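PDB 4PSR: alpha-fucosidase GH29 from Fusarium graminearum, which hydrolyses alpha-L-fucosides and probably releases the alpha-1,6-linked fucose on the reducing-end N-acetylglucosamine of glycoprotein glycans. Local coordinates for residues Gln499-Ala512 / Leu534-Thr548. Residues are numbered along the deposited sequence; the frame is centred on the assembly and turned at random.
Sequences QPERGAAVFSKADA and LKPEEIRSIRVSDGT
Q499 reaches R543 and S545 with both ends of its amide. R543 NE donates to Q499 OE1 at 3.0 Å. The oxygen lies in the guanidinium plane, but the amide is turned 83° against that plane. R543 NE sits above the carbonyl plane of Q499, not on a lone pair. Q499 NE2 donates to S545 OG and to R543 O, both at 3.0 Å. With CG anti to the backbone N (chi1 -170°) and a bend at chi2, the amide is set against R543 and S545. S545 OG donates to P500 O at 2.6 Å. A water bridges Q499 OE1 and R543 NH1, and E569 forms a salt bridge with R543 NH2. F507 CZ meets R543 NH1 obliquely at 3.8 Å.

Strands 504-507 and 541-544 pair antiparallel at the centre of a four-stranded sheet. A classic beta bulge sets R540 and S541 opposite F507; F507 O accepts a straight bond from R540 N and a weak one from S541 N. S541 OG donates to K509 O at 2.6 Å and accepts from A512 N, tying down the type I turn 509-512. A505, F507, S541 and R543 share one face. On the other, V506 CG1 packs on I542 CD1 at 3.7 Å, beside I580. Polar bonds thus fix the first face and turn 509-512, while aliphatic packing joins the second to strand 579-584.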
# COMPACT_ATOMS: atom_id res chain seq x y z
N GLN A 499 -2.75 21.82 19.03
CA GLN A 499 -1.60 22.62 18.69
C GLN A 499 -0.33 21.76 18.82
O GLN A 499 0.04 21.37 19.91
CB GLN A 499 -1.50 23.84 19.60
CG GLN A 499 -0.47 24.85 19.15
CD GLN A 499 -0.86 25.53 17.84
OE1 GLN A 499 -2.04 25.72 17.55
NE2 GLN A 499 0.13 25.89 17.05
N PRO A 500 0.35 21.45 17.71
CA PRO A 500 1.58 20.66 17.82
C PRO A 500 2.65 21.37 18.65
O PRO A 500 2.68 22.61 18.64
CB PRO A 500 2.05 20.53 16.36
CG PRO A 500 0.80 20.69 15.56
CD PRO A 500 0.00 21.73 16.31
N GLU A 501 3.52 20.61 19.31
CA GLU A 501 4.61 21.21 20.08
C GLU A 501 5.46 22.10 19.20
O GLU A 501 5.81 23.22 19.57
CB GLU A 501 5.50 20.15 20.75
CG GLU A 501 6.56 20.80 21.66
CD GLU A 501 7.60 19.84 22.20
OE1 GLU A 501 7.61 18.67 21.78
OE2 GLU A 501 8.41 20.26 23.05
N ARG A 502 5.83 21.59 18.03
CA ARG A 502 6.45 22.42 17.01
C ARG A 502 5.65 22.23 15.74
O ARG A 502 5.57 21.14 15.19
CB ARG A 502 7.90 22.00 16.75
CG ARG A 502 8.82 22.17 17.94
CD ARG A 502 9.15 23.63 18.18
NE ARG A 502 9.96 23.79 19.39
CZ ARG A 502 9.48 24.07 20.60
NH1 ARG A 502 8.17 24.25 20.79
NH2 ARG A 502 10.31 24.19 21.62
N GLY A 503 5.03 23.30 15.27
CA GLY A 503 4.12 23.21 14.16
C GLY A 503 3.15 24.37 14.17
O GLY A 503 3.46 25.44 14.69
N ALA A 504 1.99 24.17 13.57
CA ALA A 504 1.02 25.24 13.46
C ALA A 504 -0.37 24.62 13.37
O ALA A 504 -0.53 23.40 13.25
CB ALA A 504 1.31 26.09 12.24
N ALA A 505 -1.40 25.47 13.47
CA ALA A 505 -2.77 25.05 13.21
C ALA A 505 -3.47 26.17 12.44
O ALA A 505 -3.32 27.35 12.80
CB ALA A 505 -3.52 24.73 14.52
N VAL A 506 -4.22 25.80 11.40
CA VAL A 506 -4.95 26.79 10.60
C VAL A 506 -6.44 26.63 10.84
O VAL A 506 -6.91 25.53 11.08
CB VAL A 506 -4.62 26.68 9.09
CG1 VAL A 506 -3.19 27.15 8.83
CG2 VAL A 506 -4.81 25.24 8.58
N PHE A 507 -7.17 27.75 10.79
CA PHE A 507 -8.59 27.81 11.16
C PHE A 507 -9.42 28.59 10.15
O PHE A 507 -8.92 29.49 9.46
CB PHE A 507 -8.73 28.47 12.54
CG PHE A 507 -8.12 27.67 13.64
CD1 PHE A 507 -6.80 27.90 14.01
CD2 PHE A 507 -8.83 26.67 14.27
CE1 PHE A 507 -6.20 27.17 15.00
CE2 PHE A 507 -8.23 25.92 15.28
CZ PHE A 507 -6.91 26.18 15.64
N SER A 508 -10.71 28.26 10.08
CA SER A 508 -11.63 28.86 9.12
C SER A 508 -12.26 30.16 9.63
O SER A 508 -12.86 30.90 8.85
CB SER A 508 -12.73 27.87 8.74
OG SER A 508 -13.58 27.61 9.86
N LYS A 509 -12.10 30.45 10.92
CA LYS A 509 -12.52 31.73 11.48
C LYS A 509 -11.33 32.54 11.92
O LYS A 509 -10.25 32.00 12.15
CB LYS A 509 -13.49 31.53 12.63
CG LYS A 509 -14.77 30.92 12.17
CD LYS A 509 -15.79 30.81 13.29
CE LYS A 509 -16.92 29.86 12.89
NZ LYS A 509 -17.38 30.09 11.49
N ALA A 510 -11.53 33.85 12.04
CA ALA A 510 -10.44 34.81 12.22
C ALA A 510 -9.78 34.78 13.60
O ALA A 510 -8.72 35.37 13.78
CB ALA A 510 -10.93 36.22 11.91
N ASP A 511 -10.38 34.07 14.55
CA ASP A 511 -9.90 34.08 15.92
C ASP A 511 -9.39 32.72 16.42
O ASP A 511 -9.54 32.39 17.58
CB ASP A 511 -11.02 34.56 16.84
CG ASP A 511 -12.31 33.75 16.68
OD1 ASP A 511 -12.27 32.68 16.05
OD2 ASP A 511 -13.36 34.19 17.21
N ALA A 512 -8.78 31.94 15.53
CA ALA A 512 -8.30 30.61 15.89
C ALA A 512 -9.43 29.73 16.44
O ALA A 512 -9.25 29.00 17.42
CB ALA A 512 -7.14 30.69 16.86
N LEU A 534 -9.71 21.68 4.99
CA LEU A 534 -9.79 23.14 4.93
C LEU A 534 -9.10 23.65 3.68
O LEU A 534 -7.87 23.75 3.62
CB LEU A 534 -9.19 23.77 6.17
CG LEU A 534 -9.30 25.29 6.36
CD1 LEU A 534 -10.76 25.74 6.30
CD2 LEU A 534 -8.67 25.70 7.69
N LYS A 535 -9.90 23.95 2.68
CA LYS A 535 -9.42 24.58 1.47
C LYS A 535 -8.65 25.83 1.88
O LYS A 535 -9.10 26.60 2.73
CB LYS A 535 -10.57 24.97 0.54
CG LYS A 535 -11.39 23.78 0.05
CD LYS A 535 -12.56 24.25 -0.81
CE LYS A 535 -13.39 23.07 -1.32
NZ LYS A 535 -14.52 23.52 -2.18
N PRO A 536 -7.48 26.04 1.27
CA PRO A 536 -6.63 27.11 1.80
C PRO A 536 -7.24 28.51 1.61
O PRO A 536 -6.99 29.39 2.42
CB PRO A 536 -5.32 26.93 1.03
CG PRO A 536 -5.65 26.08 -0.16
CD PRO A 536 -6.81 25.23 0.25
N GLU A 537 -8.06 28.68 0.58
CA GLU A 537 -8.80 29.93 0.39
C GLU A 537 -9.70 30.27 1.57
O GLU A 537 -10.09 31.44 1.73
CB GLU A 537 -9.64 29.86 -0.90
CG GLU A 537 -10.97 29.14 -0.74
CD GLU A 537 -11.41 28.37 -1.97
OE1 GLU A 537 -12.61 28.42 -2.32
OE2 GLU A 537 -10.57 27.68 -2.59
N GLU A 538 -10.06 29.28 2.39
CA GLU A 538 -10.96 29.47 3.53
C GLU A 538 -10.24 29.69 4.86
O GLU A 538 -10.88 29.87 5.90
CB GLU A 538 -11.92 28.28 3.67
CG GLU A 538 -12.90 28.18 2.51
CD GLU A 538 -13.90 27.06 2.67
OE1 GLU A 538 -14.19 26.66 3.81
OE2 GLU A 538 -14.42 26.59 1.63
N ILE A 539 -8.91 29.67 4.84
CA ILE A 539 -8.14 29.93 6.04
C ILE A 539 -8.25 31.41 6.41
O ILE A 539 -7.99 32.28 5.58
CB ILE A 539 -6.65 29.55 5.85
CG1 ILE A 539 -6.54 28.04 5.58
CG2 ILE A 539 -5.85 29.95 7.08
CD1 ILE A 539 -5.14 27.64 5.14
N ARG A 540 -8.60 31.68 7.67
CA ARG A 540 -8.73 33.06 8.16
C ARG A 540 -7.87 33.35 9.38
O ARG A 540 -7.77 34.50 9.82
CB ARG A 540 -10.20 33.38 8.46
CG ARG A 540 -11.12 33.47 7.22
CD ARG A 540 -10.79 34.66 6.33
NE ARG A 540 -10.02 35.67 7.04
CZ ARG A 540 -10.55 36.63 7.80
NH1 ARG A 540 -9.74 37.48 8.42
NH2 ARG A 540 -11.86 36.73 7.95
N SER A 541 -7.23 32.34 9.95
CA SER A 541 -6.27 32.55 11.02
C SER A 541 -5.34 31.34 11.13
O SER A 541 -5.64 30.25 10.63
CB SER A 541 -6.95 32.87 12.37
OG SER A 541 -7.77 31.81 12.84
N ILE A 542 -4.20 31.57 11.77
CA ILE A 542 -3.22 30.53 12.02
C ILE A 542 -2.59 30.75 13.37
O ILE A 542 -2.27 31.90 13.74
CB ILE A 542 -2.15 30.52 10.92
CG1 ILE A 542 -1.11 29.41 11.17
CG2 ILE A 542 -1.47 31.87 10.81
CD1 ILE A 542 -0.23 29.15 9.97
N ARG A 543 -2.41 29.68 14.13
CA ARG A 543 -1.63 29.69 15.35
C ARG A 543 -0.32 28.95 15.12
O ARG A 543 -0.31 27.76 14.80
CB ARG A 543 -2.38 29.05 16.50
CG ARG A 543 -1.73 29.32 17.85
CD ARG A 543 -2.74 29.19 18.97
NE ARG A 543 -3.57 28.00 18.83
CZ ARG A 543 -4.81 27.88 19.27
NH1 ARG A 543 -5.46 26.73 19.09
NH2 ARG A 543 -5.42 28.89 19.88
N VAL A 544 0.79 29.68 15.28
CA VAL A 544 2.13 29.14 15.06
C VAL A 544 2.73 28.84 16.43
O VAL A 544 2.71 29.67 17.34
CB VAL A 544 3.00 30.15 14.30
CG1 VAL A 544 4.44 29.63 14.16
CG2 VAL A 544 2.40 30.47 12.92
N SER A 545 3.25 27.64 16.63
CA SER A 545 3.82 27.28 17.92
C SER A 545 5.12 28.02 18.20
O SER A 545 5.80 28.50 17.29
CB SER A 545 4.07 25.77 17.98
OG SER A 545 2.87 25.06 17.77
N ASP A 546 5.45 28.12 19.48
CA ASP A 546 6.76 28.60 19.90
C ASP A 546 7.82 27.76 19.21
O ASP A 546 7.59 26.59 18.92
CB ASP A 546 6.92 28.47 21.42
CG ASP A 546 6.19 29.56 22.19
OD1 ASP A 546 5.68 30.51 21.56
OD2 ASP A 546 6.19 29.47 23.42
N GLY A 547 8.96 28.38 18.92
CA GLY A 547 10.07 27.69 18.27
C GLY A 547 9.83 27.36 16.80
O GLY A 547 10.61 26.64 16.18
N THR A 548 8.78 27.92 16.23
CA THR A 548 8.35 27.61 14.86
C THR A 548 8.07 28.88 14.08
O THR A 548 7.77 29.93 14.66
CB THR A 548 7.07 26.74 14.88
OG1 THR A 548 7.14 25.75 15.92
CG2 THR A 548 6.82 26.04 13.56
O HOH W 1 -4.63 24.47 17.94
O HOH W 2 -13.42 30.54 6.29